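Local coordinates for 3-methyladenine dna-glycosylase (Archaeoglobus fulgidus, PDB 2JHN), which belongs to the HhH-GPD superfamily of DNA glycosylases in base excision repair and carries a TATA-box-binding-protein-like domain at its N-terminal end, at residues E173-E177 and C178-R182; I126-Q130 and I131-V135. The protein carries 1 engineered substitution. All blocks are in the same frame, centred on the assembly; numbering follows the deposited sequence.

Contact 1 of 2, residues E173-E177 and C178-R182; sequences EGLRE and CGLSR. With MBO (mercuribenzoic acid), chain C.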
loop_
_atom_site.group_PDB
_atom_site.type_symbol
_atom_site.label_atom_id
_atom_site.label_comp_id
_atom_site.label_asym_id
_atom_site.label_seq_id
_atom_site.Cartn_x
_atom_site.Cartn_y
_atom_site.Cartn_z
ATOM N N GLU A 173 -0.537 -24.511 8.421
ATOM C CA GLU A 173 -0.815 -25.400 7.294
ATOM C C GLU A 173 -1.800 -24.833 6.273
ATOM O O GLU A 173 -1.676 -25.097 5.085
ATOM C CB GLU A 173 -1.297 -26.786 7.773
ATOM C CG GLU A 173 -0.176 -27.669 8.322
ATOM C CD GLU A 173 0.988 -27.840 7.340
ATOM O OE1 GLU A 173 0.759 -28.089 6.120
ATOM O OE2 GLU A 173 2.143 -27.721 7.812
ATOM N N GLY A 174 -2.781 -24.073 6.740
ATOM C CA GLY A 174 -3.783 -23.461 5.844
ATOM C C GLY A 174 -3.143 -22.429 4.922
ATOM O O GLY A 174 -3.454 -22.359 3.736
ATOM N N LEU A 175 -2.225 -21.635 5.480
ATOM C CA LEU A 175 -1.429 -20.685 4.699
ATOM C C LEU A 175 -0.492 -21.392 3.718
ATOM O O LEU A 175 -0.381 -20.954 2.578
ATOM C CB LEU A 175 -0.644 -19.710 5.611
ATOM C CG LEU A 175 -1.485 -18.858 6.575
ATOM C CD1 LEU A 175 -0.601 -17.878 7.343
ATOM C CD2 LEU A 175 -2.627 -18.125 5.890
ATOM N N ARG A 176 0.154 -22.487 4.146
ATOM C CA ARG A 176 1.033 -23.259 3.249
ATOM C C ARG A 176 0.238 -23.816 2.085
ATOM O O ARG A 176 0.720 -23.840 0.962
ATOM C CB ARG A 176 1.759 -24.412 3.966
ATOM C CG ARG A 176 2.712 -23.982 5.082
ATOM C CD ARG A 176 3.452 -25.178 5.650
ATOM N NE ARG A 176 4.310 -25.766 4.628
ATOM C CZ ARG A 176 4.824 -26.994 4.697
ATOM N NH1 ARG A 176 4.552 -27.787 5.735
ATOM N NH2 ARG A 176 5.601 -27.434 3.713
ATOM N N GLU A 177 -0.982 -24.271 2.365
ATOM C CA GLU A 177 -1.876 -24.786 1.331
ATOM C C GLU A 177 -2.170 -23.761 0.243
ATOM O O GLU A 177 -2.269 -24.102 -0.930
ATOM C CB GLU A 177 -3.164 -25.309 1.958
ATOM C CG GLU A 177 -2.928 -26.596 2.748
ATOM C CD GLU A 177 -4.160 -27.106 3.512
ATOM O OE1 GLU A 177 -5.285 -26.519 3.415
ATOM O OE2 GLU A 177 -3.977 -28.120 4.221
ATOM N N CYS A 178 -2.257 -22.492 0.633
ATOM C CA CYS A 178 -2.550 -21.422 -0.314
ATOM C C CYS A 178 -1.293 -21.020 -1.120
ATOM O O CYS A 178 -1.388 -20.242 -2.069
ATOM C CB CYS A 178 -3.138 -20.207 0.422
ATOM S SG CYS A 178 -4.848 -20.422 1.080
ATOM N N GLY A 179 -0.136 -21.560 -0.750
ATOM C CA GLY A 179 1.117 -21.338 -1.496
ATOM C C GLY A 179 2.297 -20.772 -0.714
ATOM O O GLY A 179 3.416 -20.695 -1.234
ATOM N N LEU A 180 2.059 -20.357 0.526
ATOM C CA LEU A 180 3.115 -19.769 1.364
ATOM C C LEU A 180 4.128 -20.788 1.872
ATOM O O LEU A 180 3.760 -21.883 2.309
ATOM C CB LEU A 180 2.526 -18.997 2.561
ATOM C CG LEU A 180 2.015 -17.562 2.393
ATOM C CD1 LEU A 180 0.781 -17.523 1.530
ATOM C CD2 LEU A 180 1.696 -16.988 3.762
ATOM N N SER A 181 5.401 -20.408 1.811
ATOM C CA SER A 181 6.491 -21.173 2.394
ATOM C C SER A 181 6.202 -21.377 3.866
ATOM O O SER A 181 5.500 -20.576 4.482
ATOM C CB SER A 181 7.825 -20.428 2.232
ATOM O OG SER A 181 8.064 -19.525 3.310
ATOM N N ARG A 182 6.743 -22.439 4.442
ATOM C CA ARG A 182 6.499 -22.717 5.857
ATOM C C ARG A 182 6.889 -21.567 6.834
ATOM O O ARG A 182 6.119 -21.243 7.742
ATOM C CB ARG A 182 7.153 -24.039 6.283
ATOM C CG ARG A 182 7.040 -24.257 7.763
ATOM C CD ARG A 182 7.337 -25.668 8.217
ATOM N NE ARG A 182 6.712 -25.823 9.529
ATOM C CZ ARG A 182 5.518 -26.374 9.743
ATOM N NH1 ARG A 182 4.810 -26.889 8.733
ATOM N NH2 ARG A 182 5.040 -26.432 10.980
HETATM HG HG MBO C . -6.085 -20.583 -0.887
HETATM C CE1 MBO C . -7.349 -20.692 -2.777
HETATM C CE2 MBO C . -7.035 -21.639 -3.742
HETATM C CE3 MBO C . -7.817 -21.695 -4.886
HETATM C CE4 MBO C . -8.877 -20.806 -5.055
HETATM C CE5 MBO C . -9.185 -19.865 -4.075
HETATM C CE6 MBO C . -8.413 -19.805 -2.920
HETATM C CZ MBO C . -9.703 -20.871 -6.302
HETATM O OZ1 MBO C . -10.724 -20.171 -6.386
HETATM O OZ2 MBO C . -9.333 -21.609 -7.234
#

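Contact 2 of 2, residues I126-Q130 and I131-V135; sequences IIQQQ and ISFVV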
loop_
_atom_site.group_PDB
_atom_site.type_symbol
_atom_site.label_atom_id
_atom_site.label_comp_id
_atom_site.label_asym_id
_atom_site.label_seq_id
_atom_site.Cartn_x
_atom_site.Cartn_y
_atom_site.Cartn_z
ATOM N N ILE A 126 5.605 -9.475 4.473
ATOM C CA ILE A 126 6.194 -10.768 4.694
ATOM C C ILE A 126 6.028 -11.667 3.461
ATOM O O ILE A 126 6.999 -12.295 3.003
ATOM C CB ILE A 126 5.573 -11.444 5.937
ATOM C CG1 ILE A 126 6.008 -10.732 7.224
ATOM C CG2 ILE A 126 5.987 -12.958 5.990
ATOM C CD1 ILE A 126 5.174 -11.154 8.445
ATOM N N ILE A 127 4.800 -11.715 2.933
ATOM C CA ILE A 127 4.516 -12.464 1.688
ATOM C C ILE A 127 5.483 -12.104 0.556
ATOM O O ILE A 127 6.007 -12.990 -0.142
ATOM C CB ILE A 127 3.035 -12.315 1.261
ATOM C CG1 ILE A 127 2.113 -12.999 2.301
ATOM C CG2 ILE A 127 2.795 -12.845 -0.191
ATOM C CD1 ILE A 127 0.620 -12.702 2.098
ATOM N N GLN A 128 5.748 -10.815 0.400
ATOM C CA GLN A 128 6.649 -10.318 -0.629
ATOM C C GLN A 128 8.142 -10.696 -0.503
ATOM O O GLN A 128 8.891 -10.539 -1.459
ATOM C CB GLN A 128 6.504 -8.808 -0.707
ATOM C CG GLN A 128 6.793 -8.222 -2.072
ATOM C CD GLN A 128 6.977 -6.745 -1.981
ATOM O OE1 GLN A 128 6.212 -6.051 -1.294
ATOM N NE2 GLN A 128 8.009 -6.238 -2.656
ATOM N N GLN A 129 8.572 -11.181 0.659
ATOM C CA GLN A 129 9.990 -11.517 0.886
ATOM C C GLN A 129 10.527 -12.486 -0.193
ATOM O O GLN A 129 9.956 -13.555 -0.420
ATOM C CB GLN A 129 10.222 -12.056 2.317
ATOM C CG GLN A 129 9.917 -11.006 3.419
ATOM C CD GLN A 129 10.121 -11.478 4.864
ATOM O OE1 GLN A 129 10.090 -12.677 5.173
ATOM N NE2 GLN A 129 10.329 -10.523 5.759
ATOM N N GLN A 130 11.588 -12.058 -0.880
ATOM C CA GLN A 130 12.329 -12.877 -1.882
ATOM C C GLN A 130 11.555 -13.211 -3.169
ATOM O O GLN A 130 11.993 -14.059 -3.949
ATOM C CB GLN A 130 12.899 -14.175 -1.260
ATOM C CG GLN A 130 14.025 -13.980 -0.249
ATOM C CD GLN A 130 13.501 -13.789 1.160
ATOM O OE1 GLN A 130 12.683 -14.586 1.645
ATOM N NE2 GLN A 130 13.955 -12.730 1.825
ATOM N N ILE A 131 10.408 -12.569 -3.391
ATOM C CA ILE A 131 9.610 -12.829 -4.610
ATOM C C ILE A 131 9.184 -11.528 -5.269
ATOM O O ILE A 131 9.366 -10.453 -4.689
ATOM C CB ILE A 131 8.377 -13.761 -4.355
ATOM C CG1 ILE A 131 7.420 -13.154 -3.308
ATOM C CG2 ILE A 131 8.832 -15.167 -3.954
ATOM C CD1 ILE A 131 6.056 -13.886 -3.183
ATOM N N SER A 132 8.648 -11.621 -6.488
ATOM C CA SER A 132 8.157 -10.439 -7.195
ATOM C C SER A 132 6.848 -9.988 -6.575
ATOM O O SER A 132 6.145 -10.793 -5.948
ATOM C CB SER A 132 7.960 -10.711 -8.694
ATOM O OG SER A 132 6.875 -11.600 -8.942
ATOM N N PHE A 133 6.527 -8.708 -6.761
ATOM C CA PHE A 133 5.257 -8.152 -6.301
ATOM C C PHE A 133 4.036 -8.839 -6.948
ATOM O O PHE A 133 3.069 -9.154 -6.258
ATOM C CB PHE A 133 5.232 -6.619 -6.494
ATOM C CG PHE A 133 4.060 -5.940 -5.834
ATOM C CD1 PHE A 133 3.886 -5.990 -4.447
ATOM C CD2 PHE A 133 3.126 -5.240 -6.600
ATOM C CE1 PHE A 133 2.799 -5.350 -3.842
ATOM C CE2 PHE A 133 2.030 -4.607 -5.998
ATOM C CZ PHE A 133 1.869 -4.663 -4.625
ATOM N N VAL A 134 4.080 -9.082 -8.255
ATOM C CA VAL A 134 2.993 -9.797 -8.946
ATOM C C VAL A 134 2.715 -11.190 -8.338
ATOM O O VAL A 134 1.553 -11.545 -8.115
ATOM C CB VAL A 134 3.238 -9.936 -10.485
ATOM C CG1 VAL A 134 2.255 -10.941 -11.110
ATOM C CG2 VAL A 134 3.107 -8.591 -11.179
ATOM N N VAL A 135 3.768 -11.975 -8.094
ATOM C CA VAL A 135 3.620 -13.301 -7.427
ATOM C C VAL A 135 3.044 -13.145 -5.995
ATOM O O VAL A 135 2.191 -13.936 -5.559
ATOM C CB VAL A 135 4.970 -14.116 -7.416
ATOM C CG1 VAL A 135 4.909 -15.311 -6.466
ATOM C CG2 VAL A 135 5.346 -14.591 -8.833
#

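Contact 1 of 2, residues E173-E177 and C178-R182
The backbone closes helix 164-177 with a Schellman motif: Leu-180 N returns to Leu-175 O at 3.2 Å and Gly-179 N to Arg-176 O at 3.0 Å, the turn being made by Gly-179 with phi 124°. A CA-H...O contact of 3.2 Å from Arg-176 CA to Leu-180 O adds to this closure. The exposed flank illustrates how one carboxylate oxygen can gather two arginines. In a salt-bridge network, Glu-173 OE2 accepts hydrogen bonds from Arg-182 NH1 (2.9 Å, nearly along its C-O direction, the carboxylate and guanidinium almost coplanar) and from Arg-176 NH1 (3.2 Å, by its syn lone pair). Arg-176 reaches it by bending at chi3 (64°), whereas Arg-182 stretches out from CG to NE. The two guanidinium planes stand 84° apart, and Arg-182 CB lies over one face of that of Arg-176. Arg-182 NE has its own carboxylate, Glu-186. On the buried flank, Leu-175 CB meets Leu-180 CD2 at 4.0 Å, while Cys-178 SG binds the mercury of mercuribenzoic acid at 2.3 Å. Cys-178 packs on Lys-142, Ile-143 and Phe-147 of helix 133-147, and the side chains of Leu-175 and Leu-180 both touch Ile-188 of helix 182-192.

Contact 2 of 2, residues I126-Q130 and I131-V135
The carboxamide of Gln-128 and the ring of Phe-133 stand 73° apart, and OE1 of the amide approaches ring atom CD1 of Phe-133 obliquely at 3.9 Å. This meeting spans a type II beta turn, Gln-128 to Ile-131, that links helix 118-127 to helix 133-147. Both residues turn CG anti to the backbone N, and Gln-128 then runs on extended, bringing its amide up to the ring. Beyond the pair, Phe-133 touches Val-20 and Met-114, while Gln-128 packs on Trp-221 and Leu-225 of helix 220-229. The turn is closed by Ile-131 N, which donates to Gln-128 O at 3.2 Å; Gln-130 takes the positive phi (68°) expected at the third position of such a turn. Ile-131 shows how a side chain can fold back across a turn to the residue preceding it. With CG1 set between the backbone N and carbonyl carbon, CD1 packs tightly on Ile-127 O at 3.2 Å, an oxygen whose hydrogen bond comes from Lys-184 NZ. The amide of Gln-129 leads elsewhere, NE2 bonding Thr-222 OG1 and Gly-217 O. At the start of the next helix Ser-132 is the N-cap, its OG accepting from Val-135 N at 3.2 Å with an N-H...O angle of 163°.

In the fold
From the N terminus, the chain passes the five-stranded antiparallel sheet and reaches contact 2, which closes the short turn between helices 118-127 and 133-147. Contact 1 follows in series, joining helices 164-177 and 182-192, so the two local closures neither nest nor cross. Their centres lie about 14 Å apart, yet they meet where Leu-180 CD2 packs on Ile-127 CG1 at 4.3 Å. Lys-184 makes a polar connection: its backbone N is capped by Ser-181 OG, while its side chain reaches carbonyl oxygens of 126-130. Both connections belong to the HhH-GPD region, a worked case of turns far apart in sequence brought together at helix 182-192, which contact 1 leads into and contact 2 packs against.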